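Long-range contacts in FOKI restriction endonuclease (Planomicrobium okeanokoites, PDB 2FOK), which cuts double-stranded DNA at a set distance from its recognition sequence, as a metal-dependent type IIS restriction endonuclease: residues His174-Asp179 with Leu195-Leu200; Tyr226-Gly231 with Ile261-Lys266; Leu323-Ile328 with Glu339-Ile344. One frame throughout, in Å; residues are numbered along the deposited sequence.

Contact 1 of 3, residues His174-Asp179 with Leu195-Leu200; sequences HLTKFD and LPEGIL
Leu195 meets Phe178 with both its carbonyl and its side chain. The carbonyl O lies 3.6 Å from Phe178 CD1, approaching the ring obliquely, and Leu195 CD1 touches Phe178 CE1, farther out on the ring, at 4.2 Å. Pro196 takes the N-cap position, and helix 197-205 starts beyond it. Glu197 does the polar work: its CG is anti to the backbone N (chi1 180°) and the chain stays extended, which carries the carboxylate past Phe178 CB to Thr176. There Thr176 OG1 donates a short 2.5 Å bond to Glu197 OE2, met on the anti side and 21° out of the carboxylate plane. The same hydroxyl, at the N-cap of helix 177-181, accepts a weak capping bond from Asp179 N, so one oxygen serves the helix start and the neighbouring segment. Asp179 OD2 stands 3.6 Å from Glu197 OE2, a like-charged pair that would tend to favour protonation of one partner. The water that donates to Glu197 OE1 and weakly to Asp179 OD2 probably eases this; a second links Asp179 OD1 to the Glu197 N-H. Leu200, one turn on, sends CD2 to within 3.2 Å of Phe178 CZ, its side chain at about a right angle to that of Phe178. Leu195 and Leu200 thus approach the ring from one side, while Lys177 CG covers the other face. Strand 175-176, running straight into a short helix, fits the first strand and second helix of a winged-helix subdomain, one of the helix-turn-helix folds of the FokI recognition domain; Glu197 ties helix 197-205 to it.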
ATOM      1  N   HIS A 174      -1.925   2.808  21.027  1.00 28.56           N
ATOM      2  CA  HIS A 174      -0.912   3.743  20.532  1.00 26.38           C
ATOM      3  C   HIS A 174      -0.222   3.003  19.390  1.00 27.26           C
ATOM      4  O   HIS A 174       0.585   2.102  19.626  1.00 25.31           O
ATOM      5  CB  HIS A 174       0.104   4.051  21.620  1.00 20.39           C
ATOM      6  CG  HIS A 174       1.087   5.115  21.244  1.00 27.26           C
ATOM      7  ND1 HIS A 174       0.893   5.959  20.174  1.00 26.57           N
ATOM      8  CD2 HIS A 174       2.260   5.486  21.810  1.00 21.96           C
ATOM      9  CE1 HIS A 174       1.905   6.806  20.096  1.00 25.74           C
ATOM     10  NE2 HIS A 174       2.748   6.540  21.076  1.00 25.24           N
ATOM     11  N   LEU A 175      -0.524   3.373  18.152  1.00 26.87           N
ATOM     12  CA  LEU A 175       0.069   2.654  17.031  1.00 25.11           C
ATOM     13  C   LEU A 175       0.867   3.462  16.010  1.00 30.49           C
ATOM     14  O   LEU A 175       0.641   4.666  15.815  1.00 31.39           O
ATOM     15  CB  LEU A 175      -1.029   1.863  16.314  1.00 21.96           C
ATOM     16  CG  LEU A 175      -2.097   1.214  17.198  1.00 16.82           C
ATOM     17  CD1 LEU A 175      -3.213   0.650  16.324  1.00 23.91           C
ATOM     18  CD2 LEU A 175      -1.469   0.093  18.031  1.00 14.46           C
ATOM     19  N   THR A 176       1.809   2.768  15.363  1.00 28.18           N
ATOM     20  CA  THR A 176       2.658   3.347  14.331  1.00 24.78           C
ATOM     21  C   THR A 176       1.915   3.190  13.013  1.00 27.18           C
ATOM     22  O   THR A 176       0.932   2.444  12.931  1.00 30.00           O
ATOM     23  CB  THR A 176       4.016   2.606  14.204  1.00 21.93           C
ATOM     24  OG1 THR A 176       3.786   1.209  13.962  1.00 17.83           O
ATOM     25  CG2 THR A 176       4.833   2.764  15.466  1.00 26.96           C
ATOM     26  N   LYS A 177       2.399   3.891  11.991  1.00 23.09           N
ATOM     27  CA  LYS A 177       1.818   3.861  10.656  1.00 19.05           C
ATOM     28  C   LYS A 177       1.809   2.440  10.097  1.00 22.06           C
ATOM     29  O   LYS A 177       0.970   2.096   9.254  1.00 19.50           O
ATOM     30  CB  LYS A 177       2.635   4.758   9.739  1.00 21.43           C
ATOM     31  CG  LYS A 177       4.121   4.395   9.710  1.00 17.39           C
ATOM     32  CD  LYS A 177       4.862   5.160   8.626  1.00 24.22           C
ATOM     33  CE  LYS A 177       6.127   5.821   9.179  1.00 23.21           C
ATOM     34  NZ  LYS A 177       7.080   6.200   8.103  1.00 26.81           N
ATOM     35  N   PHE A 178       2.751   1.621  10.568  1.00 22.18           N
ATOM     36  CA  PHE A 178       2.876   0.227  10.126  1.00 21.35           C
ATOM     37  C   PHE A 178       1.806  -0.661  10.735  1.00 18.83           C
ATOM     38  O   PHE A 178       1.276  -1.551  10.057  1.00 16.77           O
ATOM     39  CB  PHE A 178       4.245  -0.352  10.502  1.00 16.85           C
ATOM     40  CG  PHE A 178       5.393   0.529  10.140  1.00 21.70           C
ATOM     41  CD1 PHE A 178       5.937   0.493   8.860  1.00 16.66           C
ATOM     42  CD2 PHE A 178       5.937   1.400  11.081  1.00 18.07           C
ATOM     43  CE1 PHE A 178       7.005   1.312   8.524  1.00 21.42           C
ATOM     44  CE2 PHE A 178       7.006   2.221  10.750  1.00 21.17           C
ATOM     45  CZ  PHE A 178       7.541   2.176   9.470  1.00 19.05           C
ATOM     46  N   ASP A 179       1.516  -0.436  12.016  1.00 18.55           N
ATOM     47  CA  ASP A 179       0.500  -1.213  12.738  1.00 17.98           C
ATOM     48  C   ASP A 179      -0.880  -0.847  12.251  1.00 16.29           C
ATOM     49  O   ASP A 179      -1.837  -1.596  12.426  1.00 19.47           O
ATOM     50  CB  ASP A 179       0.558  -0.925  14.228  1.00 20.79           C
ATOM     51  CG  ASP A 179       1.376  -1.934  14.975  1.00 25.84           C
ATOM     52  OD1 ASP A 179       1.746  -2.951  14.349  1.00 24.42           O
ATOM     53  OD2 ASP A 179       1.647  -1.699  16.177  1.00 25.91           O
ATOM     54  N   LEU A 195       5.033  -2.698   5.768  1.00 20.47           N
ATOM     55  CA  LEU A 195       6.251  -3.340   6.243  1.00 22.85           C
ATOM     56  C   LEU A 195       6.099  -3.820   7.678  1.00 24.09           C
ATOM     57  O   LEU A 195       5.717  -3.047   8.560  1.00 27.00           O
ATOM     58  CB  LEU A 195       7.436  -2.370   6.204  1.00 18.33           C
ATOM     59  CG  LEU A 195       7.689  -1.486   4.988  1.00 19.30           C
ATOM     60  CD1 LEU A 195       8.851  -0.543   5.298  1.00 16.96           C
ATOM     61  CD2 LEU A 195       8.004  -2.342   3.785  1.00 18.78           C
ATOM     62  N   PRO A 196       6.372  -5.109   7.929  1.00 24.77           N
ATOM     63  CA  PRO A 196       6.261  -5.632   9.296  1.00 23.02           C
ATOM     64  C   PRO A 196       7.071  -4.729  10.235  1.00 23.72           C
ATOM     65  O   PRO A 196       8.271  -4.577  10.075  1.00 23.12           O
ATOM     66  CB  PRO A 196       6.855  -7.033   9.190  1.00 23.95           C
ATOM     67  CG  PRO A 196       6.646  -7.419   7.752  1.00 23.24           C
ATOM     68  CD  PRO A 196       6.754  -6.152   6.958  1.00 23.96           C
ATOM     69  N   GLU A 197       6.397  -4.115  11.196  1.00 27.02           N
ATOM     70  CA  GLU A 197       7.040  -3.206  12.140  1.00 26.17           C
ATOM     71  C   GLU A 197       8.249  -3.854  12.803  1.00 27.10           C
ATOM     72  O   GLU A 197       9.360  -3.329  12.737  1.00 29.26           O
ATOM     73  CB  GLU A 197       6.026  -2.779  13.204  1.00 24.15           C
ATOM     74  CG  GLU A 197       6.589  -1.842  14.239  1.00 26.90           C
ATOM     75  CD  GLU A 197       5.621  -1.604  15.365  1.00 30.71           C
ATOM     76  OE1 GLU A 197       5.495  -2.497  16.238  1.00 29.84           O
ATOM     77  OE2 GLU A 197       4.983  -0.528  15.373  1.00 31.70           O
ATOM     78  N   GLY A 198       8.028  -4.992  13.453  1.00 26.45           N
ATOM     79  CA  GLY A 198       9.121  -5.686  14.102  1.00 26.65           C
ATOM     80  C   GLY A 198      10.332  -5.801  13.193  1.00 26.34           C
ATOM     81  O   GLY A 198      11.453  -5.560  13.623  1.00 26.25           O
ATOM     82  N   ILE A 199      10.105  -6.157  11.930  1.00 27.90           N
ATOM     83  CA  ILE A 199      11.192  -6.305  10.971  1.00 26.10           C
ATOM     84  C   ILE A 199      11.833  -4.959  10.616  1.00 25.88           C
ATOM     85  O   ILE A 199      13.038  -4.884  10.377  1.00 29.33           O
ATOM     86  CB  ILE A 199      10.707  -7.011   9.670  1.00 26.69           C
ATOM     87  CG1 ILE A 199      10.448  -8.496   9.955  1.00 21.43           C
ATOM     88  CG2 ILE A 199      11.762  -6.882   8.567  1.00 23.83           C
ATOM     89  CD1 ILE A 199       9.894  -9.263   8.786  1.00 17.61           C
ATOM     90  N   LEU A 200      11.044  -3.894  10.595  1.00 23.75           N
ATOM     91  CA  LEU A 200      11.602  -2.592  10.273  1.00 24.74           C
ATOM     92  C   LEU A 200      12.417  -2.000  11.433  1.00 20.68           C
ATOM     93  O   LEU A 200      13.410  -1.306  11.213  1.00 23.04           O
ATOM     94  CB  LEU A 200      10.495  -1.609   9.857  1.00 27.00           C
ATOM     95  CG  LEU A 200      11.065  -0.198   9.611  1.00 32.82           C
ATOM     96  CD1 LEU A 200      11.017   0.143   8.127  1.00 27.19           C
ATOM     97  CD2 LEU A 200      10.302   0.820  10.446  1.00 29.72           C
TER
HETATM   98  O   HOH W   1       3.399  -4.071  12.131  1.00 29.73           O
HETATM   99  O   HOH W   2       3.819  -2.788  18.616  1.00 38.68           O

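Contact 2 of 3, residues Tyr226-Gly231 with Ile261-Lys266; sequences YARMIG and ISHAFK
Arg228 and Gly231 lie on a helical segment that passes strand 264-266 at 9.6 Å between axes and 48° between directions, bringing their CA atoms nearest to those of His263 and Phe265. This is the packing of a helix on the beta-sheet of a winged-helix subdomain: helix 222-236 precedes the hairpin of strands 240-248 and 258-267, as the third helix of such a fold does. His263 sits at the centre of an inverse gamma turn, closed by a weak bond from Ala264 N to Ser262 O, just before the strand resumes. Arg228 CD lies over one face of the His263 ring in a CH-pi contact, 3.7 Å from the centroid and displaced toward the rim. The two side chains run alongside each other, pointing the same way. Arg228 bends at chi3 (65°), which turns the guanidinium off the ring, with the two planes 48° apart. Its polar end is engaged elsewhere: NH2 bonds Gln12 O, and NE forms a salt bridge with Glu220, which also pairs with Lys177. Phe265 reaches the helix backbone, its CZ 4.0 Å from Arg228 O. Gly231 CA rests over one face of this ring, 4.2 Å from the centroid, where the lack of a side chain matters: a CB on Gly231 would fall 3.0 Å from Phe265 CE2.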
ATOM      1  N   TYR A 226      -0.307   6.022   3.443  1.00 21.13           N
ATOM      2  CA  TYR A 226      -1.678   6.481   3.623  1.00 19.55           C
ATOM      3  C   TYR A 226      -2.003   6.683   5.101  1.00 21.16           C
ATOM      4  O   TYR A 226      -2.607   7.684   5.461  1.00 24.12           O
ATOM      5  CB  TYR A 226      -2.649   5.464   3.014  1.00 13.98           C
ATOM      6  CG  TYR A 226      -2.443   5.248   1.529  1.00 18.17           C
ATOM      7  CD1 TYR A 226      -2.105   6.309   0.702  1.00 15.43           C
ATOM      8  CD2 TYR A 226      -2.589   3.989   0.952  1.00 19.75           C
ATOM      9  CE1 TYR A 226      -1.918   6.138  -0.652  1.00 16.28           C
ATOM     10  CE2 TYR A 226      -2.402   3.802  -0.419  1.00 18.03           C
ATOM     11  CZ  TYR A 226      -2.065   4.890  -1.214  1.00 20.76           C
ATOM     12  OH  TYR A 226      -1.884   4.752  -2.578  1.00 17.80           O
ATOM     13  N   ALA A 227      -1.600   5.736   5.951  1.00 21.83           N
ATOM     14  CA  ALA A 227      -1.855   5.821   7.398  1.00 23.00           C
ATOM     15  C   ALA A 227      -1.191   7.027   8.052  1.00 22.82           C
ATOM     16  O   ALA A 227      -1.710   7.579   9.023  1.00 22.59           O
ATOM     17  CB  ALA A 227      -1.370   4.566   8.092  1.00 19.98           C
ATOM     18  N   ARG A 228      -0.026   7.410   7.538  1.00 23.72           N
ATOM     19  CA  ARG A 228       0.717   8.543   8.072  1.00 23.80           C
ATOM     20  C   ARG A 228       0.044   9.834   7.625  1.00 24.62           C
ATOM     21  O   ARG A 228      -0.093  10.783   8.398  1.00 21.96           O
ATOM     22  CB  ARG A 228       2.172   8.500   7.575  1.00 27.09           C
ATOM     23  CG  ARG A 228       2.866   9.862   7.522  1.00 32.46           C
ATOM     24  CD  ARG A 228       4.302   9.779   7.016  1.00 35.00           C
ATOM     25  NE  ARG A 228       4.400   9.336   5.627  1.00 37.19           N
ATOM     26  CZ  ARG A 228       4.047  10.072   4.577  1.00 41.49           C
ATOM     27  NH1 ARG A 228       3.570  11.295   4.752  1.00 41.02           N
ATOM     28  NH2 ARG A 228       4.172   9.590   3.346  1.00 40.57           N
ATOM     29  N   MET A 229      -0.380   9.855   6.366  1.00 27.84           N
ATOM     30  CA  MET A 229      -1.045  11.021   5.801  1.00 26.24           C
ATOM     31  C   MET A 229      -2.413  11.217   6.434  1.00 23.37           C
ATOM     32  O   MET A 229      -2.693  12.270   7.011  1.00 19.46           O
ATOM     33  CB  MET A 229      -1.195  10.855   4.286  1.00 33.93           C
ATOM     34  CG  MET A 229       0.135  10.863   3.543  1.00 36.64           C
ATOM     35  SD  MET A 229       1.161  12.245   4.078  1.00 34.87           S
ATOM     36  CE  MET A 229       0.292  13.606   3.254  1.00 35.17           C
ATOM     37  N   ILE A 230      -3.268  10.205   6.333  1.00 19.36           N
ATOM     38  CA  ILE A 230      -4.591  10.321   6.915  1.00 18.84           C
ATOM     39  C   ILE A 230      -4.486  10.623   8.403  1.00 18.74           C
ATOM     40  O   ILE A 230      -5.232  11.449   8.927  1.00 18.55           O
ATOM     41  CB  ILE A 230      -5.429   9.052   6.710  1.00 20.80           C
ATOM     42  CG1 ILE A 230      -5.466   8.689   5.220  1.00 20.47           C
ATOM     43  CG2 ILE A 230      -6.865   9.294   7.212  1.00 18.58           C
ATOM     44  CD1 ILE A 230      -6.054   7.322   4.927  1.00 19.47           C
ATOM     45  N   GLY A 231      -3.550   9.963   9.078  1.00 19.47           N
ATOM     46  CA  GLY A 231      -3.362  10.193  10.501  1.00 18.54           C
ATOM     47  C   GLY A 231      -2.938  11.619  10.801  1.00 18.79           C
ATOM     48  O   GLY A 231      -3.306  12.179  11.835  1.00 19.11           O
ATOM     49  N   ILE A 261       9.523   5.515  17.055  1.00 37.82           N
ATOM     50  CA  ILE A 261       8.873   5.802  15.779  1.00 36.74           C
ATOM     51  C   ILE A 261       8.025   7.056  16.014  1.00 38.35           C
ATOM     52  O   ILE A 261       7.119   7.050  16.852  1.00 37.39           O
ATOM     53  CB  ILE A 261       7.951   4.642  15.333  1.00 36.21           C
ATOM     54  CG1 ILE A 261       8.790   3.430  14.908  1.00 32.90           C
ATOM     55  CG2 ILE A 261       7.060   5.095  14.193  1.00 36.66           C
ATOM     56  CD1 ILE A 261       9.862   3.743  13.895  1.00 30.76           C
ATOM     57  N   SER A 262       8.321   8.128  15.284  1.00 34.94           N
ATOM     58  CA  SER A 262       7.587   9.378  15.456  1.00 31.31           C
ATOM     59  C   SER A 262       6.208   9.393  14.799  1.00 31.85           C
ATOM     60  O   SER A 262       5.339  10.175  15.186  1.00 32.07           O
ATOM     61  CB  SER A 262       8.423  10.532  14.923  1.00 30.96           C
ATOM     62  OG  SER A 262       9.765  10.128  14.747  1.00 34.44           O
ATOM     63  N   HIS A 263       6.010   8.534  13.805  1.00 30.12           N
ATOM     64  CA  HIS A 263       4.735   8.458  13.115  1.00 27.91           C
ATOM     65  C   HIS A 263       3.832   7.467  13.822  1.00 28.31           C
ATOM     66  O   HIS A 263       3.526   6.391  13.306  1.00 30.41           O
ATOM     67  CB  HIS A 263       4.936   8.046  11.654  1.00 25.77           C
ATOM     68  CG  HIS A 263       5.635   9.084  10.829  1.00 27.28           C
ATOM     69  ND1 HIS A 263       6.443   8.765   9.758  1.00 26.98           N
ATOM     70  CD2 HIS A 263       5.665  10.434  10.932  1.00 28.34           C
ATOM     71  CE1 HIS A 263       6.942   9.871   9.237  1.00 27.76           C
ATOM     72  NE2 HIS A 263       6.485  10.899   9.931  1.00 25.55           N
ATOM     73  N   ALA A 264       3.425   7.838  15.029  1.00 30.21           N
ATOM     74  CA  ALA A 264       2.538   7.016  15.839  1.00 27.60           C
ATOM     75  C   ALA A 264       1.389   7.923  16.229  1.00 23.17           C
ATOM     76  O   ALA A 264       1.563   9.128  16.316  1.00 21.34           O
ATOM     77  CB  ALA A 264       3.258   6.519  17.068  1.00 28.52           C
ATOM     78  N   PHE A 265       0.214   7.347  16.456  1.00 28.11           N
ATOM     79  CA  PHE A 265      -0.962   8.141  16.802  1.00 24.40           C
ATOM     80  C   PHE A 265      -1.802   7.475  17.888  1.00 27.71           C
ATOM     81  O   PHE A 265      -1.639   6.288  18.172  1.00 25.66           O
ATOM     82  CB  PHE A 265      -1.827   8.369  15.548  1.00 24.14           C
ATOM     83  CG  PHE A 265      -1.038   8.760  14.318  1.00 21.43           C
ATOM     84  CD1 PHE A 265      -0.287   7.817  13.623  1.00 21.45           C
ATOM     85  CD2 PHE A 265      -1.013  10.078  13.887  1.00 19.98           C
ATOM     86  CE1 PHE A 265       0.485   8.185  12.524  1.00 22.75           C
ATOM     87  CE2 PHE A 265      -0.251  10.459  12.792  1.00 16.29           C
ATOM     88  CZ  PHE A 265       0.504   9.514  12.108  1.00 18.83           C
ATOM     89  N   LYS A 266      -2.703   8.256  18.482  1.00 29.03           N
ATOM     90  CA  LYS A 266      -3.604   7.784  19.536  1.00 30.10           C
ATOM     91  C   LYS A 266      -4.873   8.641  19.544  1.00 26.48           C
ATOM     92  O   LYS A 266      -4.801   9.866  19.569  1.00 28.04           O
ATOM     93  CB  LYS A 266      -2.909   7.883  20.893  1.00 33.02           C
ATOM     94  CG  LYS A 266      -3.630   7.164  22.019  1.00 35.64           C
ATOM     95  CD  LYS A 266      -2.863   7.332  23.326  1.00 38.36           C
ATOM     96  CE  LYS A 266      -3.071   6.149  24.256  1.00 38.80           C
ATOM     97  NZ  LYS A 266      -1.790   5.435  24.532  1.00 40.58           N
TER

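Contact 3 of 3, residues Leu323-Ile328 with Glu339-Ile344; sequences LKIEQI and EVIETI
Ile325 and Ile341, each in the first turn of its helix, carry the apolar part of the contact. Ile325 CG2 is pressed against two branches of Ile341, lying 3.3 Å from CD1 and 3.4 Å from CG2, both tighter than ordinary van der Waals contact. The torsion explains the fit: with Ile325 CG1 anti to the backbone N (chi1 -159°), CG2 stands between that N and the carbonyl carbon, while CG1 carries CD1 on to Ile344. Ile325 CD1 ends 3.8 Å from Ile344 CG2, the two side chains sliding past each other in opposite directions. Ile344 CG2 is shared, for it also meets Ile328 CG2 at 3.8 Å. Cutting Ile325 back to an alanine removes CG1, CG2 and CD1, which is likely to open a gap against Ile341 and leave Ile344 with Ile328 as its one neighbour across the contact. Glu326 joins at the margin through its aliphatic part alone, CG resting 4.0 Å from Ile341 CD1.

The polar bonds lie at the margins. Lys324 is at the N-cap position of helix 325-334, and its N-H bonds Gln327 OE1 at 2.7 Å, the donor sitting 40° out of the carbonyl plane, which holds the Gln327 amide at the helix start. Thr343 OG1 bonds Ser395 OG in the last turn of helix 389-398, while Glu339 forms a salt bridge with Lys387 and its carbonyl O accepts from Gln329 NE2.

Helices 325-334 and 341-352, joined by a short turn in the D3 domain, are consistent with a helix-turn-helix pair. Between the two segments the contact is almost wholly aliphatic, so their fit there probably rests on shape and burial; the Gln329 bond to Glu339 adds a directional tie.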
ATOM      1  N   LEU A 323     -26.730 -11.866   4.168  1.00 34.28           N
ATOM      2  CA  LEU A 323     -26.450 -12.766   3.049  1.00 32.80           C
ATOM      3  C   LEU A 323     -25.348 -13.791   3.330  1.00 33.14           C
ATOM      4  O   LEU A 323     -24.481 -13.577   4.178  1.00 32.00           O
ATOM      5  CB  LEU A 323     -26.042 -11.925   1.826  1.00 28.94           C
ATOM      6  CG  LEU A 323     -26.823 -11.855   0.511  1.00 28.49           C
ATOM      7  CD1 LEU A 323     -28.310 -11.785   0.757  1.00 31.96           C
ATOM      8  CD2 LEU A 323     -26.370 -10.626  -0.255  1.00 23.70           C
ATOM      9  N   LYS A 324     -25.387 -14.905   2.600  1.00 34.81           N
ATOM     10  CA  LYS A 324     -24.369 -15.943   2.721  1.00 35.14           C
ATOM     11  C   LYS A 324     -23.435 -15.780   1.514  1.00 34.94           C
ATOM     12  O   LYS A 324     -23.895 -15.525   0.399  1.00 32.26           O
ATOM     13  CB  LYS A 324     -25.011 -17.331   2.705  1.00 37.78           C
ATOM     14  CG  LYS A 324     -25.180 -17.960   4.091  1.00 40.88           C
ATOM     15  CD  LYS A 324     -26.209 -19.103   4.089  1.00 46.79           C
ATOM     16  CE  LYS A 324     -27.320 -18.885   3.044  1.00 49.79           C
ATOM     17  NZ  LYS A 324     -28.142 -20.102   2.765  1.00 50.19           N
ATOM     18  N   ILE A 325     -22.129 -15.920   1.734  1.00 35.27           N
ATOM     19  CA  ILE A 325     -21.157 -15.758   0.656  1.00 33.84           C
ATOM     20  C   ILE A 325     -21.588 -16.457  -0.620  1.00 34.16           C
ATOM     21  O   ILE A 325     -21.277 -15.998  -1.716  1.00 34.64           O
ATOM     22  CB  ILE A 325     -19.761 -16.281   1.061  1.00 35.45           C
ATOM     23  CG1 ILE A 325     -18.691 -15.647   0.167  1.00 32.56           C
ATOM     24  CG2 ILE A 325     -19.708 -17.796   0.948  1.00 35.16           C
ATOM     25  CD1 ILE A 325     -18.052 -14.409   0.756  1.00 32.65           C
ATOM     26  N   GLU A 326     -22.310 -17.564  -0.477  1.00 35.44           N
ATOM     27  CA  GLU A 326     -22.783 -18.323  -1.632  1.00 34.86           C
ATOM     28  C   GLU A 326     -23.880 -17.571  -2.388  1.00 34.63           C
ATOM     29  O   GLU A 326     -24.023 -17.709  -3.608  1.00 34.12           O
ATOM     30  CB  GLU A 326     -23.294 -19.693  -1.181  1.00 40.90           C
ATOM     31  CG  GLU A 326     -22.193 -20.734  -1.015  1.00 42.89           C
ATOM     32  CD  GLU A 326     -21.684 -20.818   0.409  1.00 44.89           C
ATOM     33  OE1 GLU A 326     -22.311 -20.200   1.301  1.00 45.34           O
ATOM     34  OE2 GLU A 326     -20.660 -21.500   0.635  1.00 43.95           O
ATOM     35  N   GLN A 327     -24.660 -16.775  -1.664  1.00 30.87           N
ATOM     36  CA  GLN A 327     -25.714 -15.990  -2.298  1.00 32.11           C
ATOM     37  C   GLN A 327     -25.064 -14.765  -2.967  1.00 31.67           C
ATOM     38  O   GLN A 327     -25.468 -14.341  -4.049  1.00 28.38           O
ATOM     39  CB  GLN A 327     -26.742 -15.559  -1.250  1.00 35.40           C
ATOM     40  CG  GLN A 327     -27.046 -16.618  -0.196  1.00 37.39           C
ATOM     41  CD  GLN A 327     -28.076 -16.153   0.828  1.00 45.07           C
ATOM     42  OE1 GLN A 327     -27.796 -16.084   2.030  1.00 40.16           O
ATOM     43  NE2 GLN A 327     -29.279 -15.829   0.352  1.00 41.97           N
ATOM     44  N   ILE A 328     -24.045 -14.207  -2.320  1.00 33.24           N
ATOM     45  CA  ILE A 328     -23.335 -13.061  -2.877  1.00 31.11           C
ATOM     46  C   ILE A 328     -22.646 -13.525  -4.149  1.00 30.37           C
ATOM     47  O   ILE A 328     -22.657 -12.827  -5.161  1.00 33.62           O
ATOM     48  CB  ILE A 328     -22.257 -12.525  -1.917  1.00 27.84           C
ATOM     49  CG1 ILE A 328     -22.905 -11.764  -0.765  1.00 28.06           C
ATOM     50  CG2 ILE A 328     -21.310 -11.590  -2.666  1.00 30.04           C
ATOM     51  CD1 ILE A 328     -22.003 -11.636   0.448  1.00 21.41           C
ATOM     52  N   GLU A 339     -16.860 -15.750  -9.886  1.00 36.11           N
ATOM     53  CA  GLU A 339     -15.841 -15.706  -8.848  1.00 33.51           C
ATOM     54  C   GLU A 339     -15.910 -16.883  -7.885  1.00 32.76           C
ATOM     55  O   GLU A 339     -16.939 -17.539  -7.756  1.00 33.88           O
ATOM     56  CB  GLU A 339     -15.960 -14.393  -8.068  1.00 35.08           C
ATOM     57  CG  GLU A 339     -14.749 -13.486  -8.182  1.00 39.72           C
ATOM     58  CD  GLU A 339     -14.177 -13.462  -9.582  1.00 40.74           C
ATOM     59  OE1 GLU A 339     -14.646 -12.643 -10.408  1.00 42.12           O
ATOM     60  OE2 GLU A 339     -13.259 -14.263  -9.855  1.00 41.84           O
ATOM     61  N   VAL A 340     -14.793 -17.142  -7.211  1.00 35.17           N
ATOM     62  CA  VAL A 340     -14.689 -18.222  -6.235  1.00 32.65           C
ATOM     63  C   VAL A 340     -14.917 -17.608  -4.855  1.00 33.22           C
ATOM     64  O   VAL A 340     -14.499 -16.481  -4.603  1.00 34.14           O
ATOM     65  CB  VAL A 340     -13.292 -18.874  -6.299  1.00 35.73           C
ATOM     66  CG1 VAL A 340     -12.974 -19.569  -4.993  1.00 35.45           C
ATOM     67  CG2 VAL A 340     -13.232 -19.851  -7.464  1.00 28.53           C
ATOM     68  N   ILE A 341     -15.575 -18.347  -3.967  1.00 32.16           N
ATOM     69  CA  ILE A 341     -15.887 -17.845  -2.622  1.00 32.27           C
ATOM     70  C   ILE A 341     -14.769 -17.099  -1.877  1.00 30.09           C
ATOM     71  O   ILE A 341     -15.042 -16.101  -1.205  1.00 32.28           O
ATOM     72  CB  ILE A 341     -16.401 -18.991  -1.683  1.00 34.01           C
ATOM     73  CG1 ILE A 341     -17.696 -19.605  -2.234  1.00 36.08           C
ATOM     74  CG2 ILE A 341     -16.649 -18.455  -0.287  1.00 34.06           C
ATOM     75  CD1 ILE A 341     -18.912 -18.698  -2.154  1.00 35.57           C
ATOM     76  N   GLU A 342     -13.526 -17.566  -1.972  1.00 26.42           N
ATOM     77  CA  GLU A 342     -12.444 -16.898  -1.248  1.00 26.93           C
ATOM     78  C   GLU A 342     -11.910 -15.617  -1.892  1.00 22.58           C
ATOM     79  O   GLU A 342     -11.203 -14.848  -1.249  1.00 25.29           O
ATOM     80  CB  GLU A 342     -11.290 -17.866  -0.973  1.00 26.12           C
ATOM     81  CG  GLU A 342     -11.128 -18.947  -2.003  1.00 33.41           C
ATOM     82  CD  GLU A 342     -11.962 -20.160  -1.692  1.00 27.82           C
ATOM     83  OE1 GLU A 342     -11.752 -20.784  -0.632  1.00 30.62           O
ATOM     84  OE2 GLU A 342     -12.833 -20.487  -2.513  1.00 31.29           O
ATOM     85  N   THR A 343     -12.236 -15.392  -3.157  1.00 24.73           N
ATOM     86  CA  THR A 343     -11.816 -14.165  -3.819  1.00 24.55           C
ATOM     87  C   THR A 343     -12.801 -13.112  -3.320  1.00 24.30           C
ATOM     88  O   THR A 343     -12.419 -11.986  -3.006  1.00 27.03           O
ATOM     89  CB  THR A 343     -11.931 -14.261  -5.356  1.00 25.25           C
ATOM     90  OG1 THR A 343     -10.792 -14.952  -5.889  1.00 23.53           O
ATOM     91  CG2 THR A 343     -11.982 -12.868  -5.965  1.00 27.57           C
ATOM     92  N   ILE A 344     -14.070 -13.507  -3.242  1.00 23.52           N
ATOM     93  CA  ILE A 344     -15.139 -12.636  -2.767  1.00 25.70           C
ATOM     94  C   ILE A 344     -14.921 -12.289  -1.294  1.00 24.77           C
ATOM     95  O   ILE A 344     -15.192 -11.164  -0.869  1.00 29.91           O
ATOM     96  CB  ILE A 344     -16.537 -13.300  -2.951  1.00 23.59           C
ATOM     97  CG1 ILE A 344     -16.769 -13.613  -4.429  1.00 23.10           C
ATOM     98  CG2 ILE A 344     -17.637 -12.379  -2.432  1.00 22.59           C
ATOM     99  CD1 ILE A 344     -17.966 -14.490  -4.700  1.00 23.67           C
TER

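From the N terminus the contacts follow one another in series, none enclosing or crossing another. Contact 1 closes a mostly irregular loop of 15 residues and joins the first strand and short helix of the second recognition subdomain to helix 197-205. Contact 2 then closes a longer excursion through strand 240-248, fastening helix 222-236 to strand 258-267. These two touch, because strands 175-176 and 258-267 are neighbours in one antiparallel sheet, where Leu175 O probably accepts a hydrogen bond from Phe265 N, 2.8 Å away. Contact 3 closes the tightest loop, 10 residues, between two helices of D3; its nearest atoms lie about 21 Å from those of contact 1 and about 19 Å from those of contact 2.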